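Local coordinates for protein GH61E (PDB 3EJA), which probably cleaves cellulose and other polysaccharides oxidatively as a copper-dependent lytic polysaccharide monooxygenase of family AA9, with magnesium at the metal site in this crystal, at residues G130-R135 with L159-G164; V72-A77 with L134-I139. All blocks are in the same frame, centred on the assembly; numbering follows the deposited sequence.

Interaction 1: residues G130-R135 with L159-G164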
loop_
_atom_site.group_PDB
_atom_site.type_symbol
_atom_site.label_atom_id
_atom_site.label_comp_id
_atom_site.label_asym_id
_atom_site.label_seq_id
_atom_site.Cartn_x
_atom_site.Cartn_y
_atom_site.Cartn_z
ATOM N N GLY A 130 -7.536 -1.347 17.796
ATOM C CA GLY A 130 -8.267 -0.178 17.327
ATOM C C GLY A 130 -8.597 -0.271 15.858
ATOM O O GLY A 130 -8.351 -1.302 15.225
ATOM N N TYR A 131 -9.165 0.808 15.324
ATOM C CA TYR A 131 -9.478 0.895 13.900
ATOM C C TYR A 131 -8.273 1.387 13.115
ATOM O O TYR A 131 -7.525 2.242 13.584
ATOM C CB TYR A 131 -10.680 1.806 13.659
ATOM C CG TYR A 131 -11.964 1.235 14.211
ATOM C CD1 TYR A 131 -12.317 1.424 15.551
ATOM C CD2 TYR A 131 -12.817 0.492 13.400
ATOM C CE1 TYR A 131 -13.492 0.888 16.063
ATOM C CE2 TYR A 131 -13.994 -0.043 13.901
ATOM C CZ TYR A 131 -14.323 0.159 15.233
ATOM O OH TYR A 131 -15.488 -0.362 15.738
ATOM N N TYR A 132 -8.092 0.822 11.922
ATOM C CA TYR A 132 -6.952 1.148 11.068
ATOM C C TYR A 132 -7.359 1.295 9.605
ATOM O O TYR A 132 -8.328 0.675 9.143
ATOM C CB TYR A 132 -5.885 0.048 11.152
ATOM C CG TYR A 132 -5.051 0.010 12.418
ATOM C CD1 TYR A 132 -5.532 -0.595 13.588
ATOM C CD2 TYR A 132 -3.756 0.527 12.427
ATOM C CE1 TYR A 132 -4.752 -0.654 14.740
ATOM C CE2 TYR A 132 -2.967 0.478 13.572
ATOM C CZ TYR A 132 -3.474 -0.113 14.728
ATOM O OH TYR A 132 -2.692 -0.172 15.858
ATOM N N LEU A 133 -6.607 2.119 8.881
ATOM C CA LEU A 133 -6.614 2.075 7.432
ATOM C C LEU A 133 -5.421 1.217 7.004
ATOM O O LEU A 133 -4.332 1.333 7.569
ATOM C CB LEU A 133 -6.500 3.484 6.834
ATOM C CG LEU A 133 -7.645 4.489 7.022
ATOM C CD1 LEU A 133 -7.248 5.887 6.528
ATOM C CD2 LEU A 133 -8.923 4.012 6.329
ATOM N N LEU A 134 -5.649 0.354 6.020
ATOM C CA LEU A 134 -4.604 -0.487 5.454
ATOM C C LEU A 134 -4.418 -0.105 3.986
ATOM O O LEU A 134 -5.310 -0.308 3.153
ATOM C CB LEU A 134 -4.971 -1.972 5.601
ATOM C CG LEU A 134 -4.083 -3.016 4.902
ATOM C CD1 LEU A 134 -2.650 -3.030 5.472
ATOM C CD2 LEU A 134 -4.734 -4.395 5.002
ATOM N N ARG A 135 -3.258 0.463 3.681
ATOM C CA ARG A 135 -2.962 0.960 2.345
ATOM C C ARG A 135 -2.231 -0.099 1.526
ATOM O O ARG A 135 -1.181 -0.600 1.955
ATOM C CB ARG A 135 -2.128 2.245 2.451
ATOM C CG ARG A 135 -1.659 2.834 1.126
ATOM C CD ARG A 135 -0.783 4.069 1.374
ATOM N NE ARG A 135 -0.310 4.661 0.117
ATOM C CZ ARG A 135 0.810 4.294 -0.508
ATOM N NH1 ARG A 135 1.594 3.354 0.009
ATOM N NH2 ARG A 135 1.155 4.875 -1.648
ATOM N N LEU A 159 -10.196 -1.403 8.622
ATOM C CA LEU A 159 -9.996 -2.528 9.544
ATOM C C LEU A 159 -10.400 -2.187 10.978
ATOM O O LEU A 159 -10.252 -1.045 11.425
ATOM C CB LEU A 159 -8.515 -2.951 9.537
ATOM C CG LEU A 159 -8.028 -4.038 8.565
ATOM C CD1 LEU A 159 -8.519 -3.812 7.147
ATOM C CD2 LEU A 159 -6.494 -4.178 8.602
ATOM N N SER A 160 -10.910 -3.196 11.683
ATOM C CA SER A 160 -11.018 -3.158 13.133
ATOM C C SER A 160 -10.118 -4.250 13.703
ATOM O O SER A 160 -10.404 -5.440 13.548
ATOM C CB SER A 160 -12.469 -3.363 13.579
ATOM O OG SER A 160 -12.550 -3.380 14.987
ATOM N N VAL A 161 -9.031 -3.832 14.350
ATOM C CA VAL A 161 -8.027 -4.738 14.897
ATOM C C VAL A 161 -8.235 -4.934 16.401
ATOM O O VAL A 161 -8.298 -3.966 17.162
ATOM C CB VAL A 161 -6.585 -4.228 14.608
ATOM C CG1 VAL A 161 -5.532 -5.138 15.242
ATOM C CG2 VAL A 161 -6.356 -4.108 13.102
ATOM N N THR A 162 -8.351 -6.194 16.815
ATOM C CA THR A 162 -8.517 -6.533 18.228
ATOM C C THR A 162 -7.358 -7.406 18.705
ATOM O O THR A 162 -6.612 -7.952 17.896
ATOM C CB THR A 162 -9.861 -7.262 18.487
ATOM O OG1 THR A 162 -9.918 -8.455 17.698
ATOM C CG2 THR A 162 -11.041 -6.365 18.118
ATOM N N GLY A 163 -7.208 -7.517 20.024
ATOM C CA GLY A 163 -6.200 -8.379 20.632
ATOM C C GLY A 163 -4.772 -7.928 20.402
ATOM O O GLY A 163 -3.866 -8.757 20.268
ATOM N N GLY A 164 -4.573 -6.611 20.364
ATOM C CA GLY A 164 -3.258 -6.034 20.092
ATOM C C GLY A 164 -2.375 -5.900 21.316
ATOM O O GLY A 164 -2.716 -6.375 22.399
#
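Tyr132 and Val161 meet on the buried face of the hairpin formed by strands 130-140 and 151-162. CD1 of the Tyr132 ring lies 3.6 Å from CG2 of Val161, the two side chains crossing at a slant, while the ring's hydroxyl reaches past the contact to the carbonyl oxygen of Lys128. On the same face of the sheet Leu134 has CG anti to its backbone N (chi1 172°), and from there its CD2 meets CD2 of Leu159 at 4.0 Å. The other face is the more open to solvent at Tyr131, which is partly exposed and touches a bound N-acetylglucosamine. Here Tyr131 lies across Ser160, with CE2 of the ring 3.7 Å from CB of Ser160 and the Ser160 OG over one ring face, offset toward its rim. Were Tyr131 an alanine, the Ser160 side chain would probably lose the ring that lies across it, and the sugar its aromatic neighbour. Between the faces, Gly130 and Val161 exchange two backbone hydrogen bonds, as do Tyr132 and Leu159, all of similar length; the bond from Leu159 N to Tyr132 O measures 2.8 Å. A CA-H···O contact from Tyr131 CA to Leu159 O (3.2 Å) adds to them. The chemistry implies that the antiparallel backbone ladder sets the register, apolar groups fill the buried face, and on the other an aromatic ring touches both Ser160 and the bound sugar.

Interaction 2: residues V72-A77 with L134-I139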
loop_
_atom_site.group_PDB
_atom_site.type_symbol
_atom_site.label_atom_id
_atom_site.label_comp_id
_atom_site.label_asym_id
_atom_site.label_seq_id
_atom_site.Cartn_x
_atom_site.Cartn_y
_atom_site.Cartn_z
ATOM N N VAL A 72 5.527 -4.560 -4.216
ATOM C CA VAL A 72 4.275 -4.434 -3.472
ATOM C C VAL A 72 4.636 -4.050 -2.039
ATOM O O VAL A 72 5.534 -4.652 -1.422
ATOM C CB VAL A 72 3.470 -5.771 -3.486
ATOM C CG1 VAL A 72 2.317 -5.746 -2.469
ATOM C CG2 VAL A 72 2.934 -6.053 -4.887
ATOM N N GLN A 73 3.948 -3.038 -1.510
ATOM C CA GLN A 73 4.143 -2.610 -0.131
ATOM C C GLN A 73 2.791 -2.364 0.534
ATOM O O GLN A 73 1.832 -1.977 -0.141
ATOM C CB GLN A 73 5.015 -1.341 -0.082
ATOM C CG GLN A 73 6.291 -1.442 -0.955
ATOM C CD GLN A 73 7.316 -0.368 -0.661
ATOM O OE1 GLN A 73 8.472 -0.676 -0.380
ATOM N NE2 GLN A 73 6.902 0.900 -0.718
ATOM N N PHE A 74 2.715 -2.622 1.842
ATOM C CA PHE A 74 1.504 -2.322 2.618
ATOM C C PHE A 74 1.847 -1.432 3.808
ATOM O O PHE A 74 2.871 -1.633 4.461
ATOM C CB PHE A 74 0.799 -3.612 3.090
ATOM C CG PHE A 74 0.255 -4.445 1.960
ATOM C CD1 PHE A 74 -0.986 -4.152 1.396
ATOM C CD2 PHE A 74 1.003 -5.502 1.436
ATOM C CE1 PHE A 74 -1.490 -4.906 0.336
ATOM C CE2 PHE A 74 0.517 -6.254 0.370
ATOM C CZ PHE A 74 -0.731 -5.960 -0.185
ATOM N N TYR A 75 0.990 -0.444 4.069
ATOM C CA TYR A 75 1.136 0.427 5.228
ATOM C C TYR A 75 -0.158 0.423 6.043
ATOM O O TYR A 75 -1.220 0.079 5.535
ATOM C CB TYR A 75 1.409 1.870 4.802
ATOM C CG TYR A 75 2.720 2.165 4.095
ATOM C CD1 TYR A 75 2.950 1.743 2.774
ATOM C CD2 TYR A 75 3.698 2.930 4.722
ATOM C CE1 TYR A 75 4.156 2.062 2.104
ATOM C CE2 TYR A 75 4.900 3.253 4.075
ATOM C CZ TYR A 75 5.120 2.823 2.775
ATOM O OH TYR A 75 6.301 3.172 2.162
ATOM N N MET A 76 -0.057 0.817 7.307
ATOM C CA MET A 76 -1.221 0.977 8.174
ATOM C C MET A 76 -1.174 2.320 8.906
ATOM O O MET A 76 -0.101 2.892 9.087
ATOM C CB MET A 76 -1.292 -0.164 9.193
ATOM C CG MET A 76 -1.580 -1.538 8.582
ATOM S SD MET A 76 -1.539 -2.850 9.813
ATOM C CE MET A 76 -3.185 -2.665 10.540
ATOM N N ALA A 77 -2.345 2.802 9.313
ATOM C CA ALA A 77 -2.473 4.007 10.135
ATOM C C ALA A 77 -3.637 3.838 11.106
ATOM O O ALA A 77 -4.733 3.427 10.707
ATOM C CB ALA A 77 -2.683 5.240 9.260
ATOM N N LEU A 134 -5.649 0.354 6.020
ATOM C CA LEU A 134 -4.604 -0.487 5.454
ATOM C C LEU A 134 -4.418 -0.105 3.986
ATOM O O LEU A 134 -5.310 -0.308 3.153
ATOM C CB LEU A 134 -4.971 -1.972 5.601
ATOM C CG LEU A 134 -4.083 -3.016 4.902
ATOM C CD1 LEU A 134 -2.650 -3.030 5.472
ATOM C CD2 LEU A 134 -4.734 -4.395 5.002
ATOM N N ARG A 135 -3.258 0.463 3.681
ATOM C CA ARG A 135 -2.962 0.960 2.345
ATOM C C ARG A 135 -2.231 -0.099 1.526
ATOM O O ARG A 135 -1.181 -0.600 1.955
ATOM C CB ARG A 135 -2.128 2.245 2.451
ATOM C CG ARG A 135 -1.659 2.834 1.126
ATOM C CD ARG A 135 -0.783 4.069 1.374
ATOM N NE ARG A 135 -0.310 4.661 0.117
ATOM C CZ ARG A 135 0.810 4.294 -0.508
ATOM N NH1 ARG A 135 1.594 3.354 0.009
ATOM N NH2 ARG A 135 1.155 4.875 -1.648
ATOM N N ALA A 136 -2.798 -0.431 0.361
ATOM C CA ALA A 136 -2.177 -1.355 -0.603
ATOM C C ALA A 136 -1.500 -0.542 -1.678
ATOM O O ALA A 136 -2.051 0.459 -2.143
ATOM C CB ALA A 136 -3.220 -2.276 -1.238
ATOM N N GLU A 137 -0.296 -0.964 -2.059
ATOM C CA GLU A 137 0.447 -0.295 -3.099
ATOM C C GLU A 137 1.219 -1.289 -3.963
ATOM O O GLU A 137 1.835 -2.209 -3.437
ATOM C CB GLU A 137 1.422 0.679 -2.437
ATOM C CG GLU A 137 2.489 1.260 -3.327
ATOM C CD GLU A 137 3.466 2.077 -2.524
ATOM O OE1 GLU A 137 3.260 3.292 -2.434
ATOM O OE2 GLU A 137 4.405 1.504 -1.941
ATOM N N GLN A 138 1.180 -1.095 -5.280
ATOM C CA GLN A 138 2.177 -1.700 -6.170
ATOM C C GLN A 138 2.716 -0.598 -7.066
ATOM O O GLN A 138 1.961 0.250 -7.532
ATOM C CB GLN A 138 1.613 -2.861 -6.994
ATOM C CG GLN A 138 2.705 -3.808 -7.557
ATOM C CD GLN A 138 3.119 -3.496 -8.987
ATOM O OE1 GLN A 138 2.420 -2.780 -9.715
ATOM N NE2 GLN A 138 4.255 -4.076 -9.414
ATOM N N ILE A 139 4.034 -0.597 -7.257
ATOM C CA ILE A 139 4.694 0.432 -8.054
ATOM C C ILE A 139 5.219 -0.178 -9.350
ATOM O O ILE A 139 6.232 -0.882 -9.343
ATOM C CB ILE A 139 5.855 1.116 -7.264
ATOM C CG1 ILE A 139 5.413 1.456 -5.832
ATOM C CG2 ILE A 139 6.359 2.352 -8.019
ATOM C CD1 ILE A 139 6.534 1.964 -4.917
#
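Gln73 lies alongside Glu137 on the face that also carries Tyr75 and Arg135, both side chains pointing the same way. Its CB is 3.5 Å from OE2 of Glu137; CG, anti to the carbonyl carbon (chi1 -48°), and CD stay beside the same oxygen, and the extended chain (chi2 -166°) carries NE2 to the carboxylate, where it donates a hydrogen bond of 2.8 Å to Glu137 OE2. Amide and carboxylate planes lie 22° apart, nearly coplanar, and NE2 meets OE2 almost end-on to the C-O bond. NE2 also donates to Pro201 O, and OE1 accepts from Asn200 ND2, fixing the amide's rotation. The other carboxylate oxygen, Glu137 OE1, takes the salt bridge from Arg135 NH2 at 2.7 Å, in the guanidinium plane but above that of the carboxylate. This buried anion is held at both oxygens, and the nearby positive charge would probably favour its ionised form. Tyr75 runs beside Arg135, its CD1 3.5 Å from NH1 with ring and guanidinium steeply inclined; its hydroxyl bonds to Tyr179, which also binds Glu137 OE2. On the reverse face the contacts are mainly apolar: CE1 of Phe74 reaches CB of Ala136 at 3.5 Å, and CG of Met76 meets CD1 of Leu134 at 3.6 Å. Phe74 and Leu134 extend this layer onto strand 118-122 of the sandwich's other sheet, while strands 96-100 and 151-162 flank the pair within its own.

In the fold
Strand 130-140 serves both interactions from its two edges, pairing with 151-162 in interaction 1 and with 72-78 in interaction 2, and Leu134 and Arg135 belong to both. The ladders join directly: Leu133 N is probably hydrogen-bonded to Ala77 O, and the Tyr132 ring packs on Met76. Interaction 2 lies at the centre of the chain, wholly buried, with a charged and amide network on one face and a mainly apolar layer on the other. Interaction 1, about 14 Å away between centres, is mostly buried too but reaches the surface near the bound N-acetylglucosamine. Only interaction 2 approaches the metal site, where Gln138 neighbours the metal ligands Tyr153 and His68.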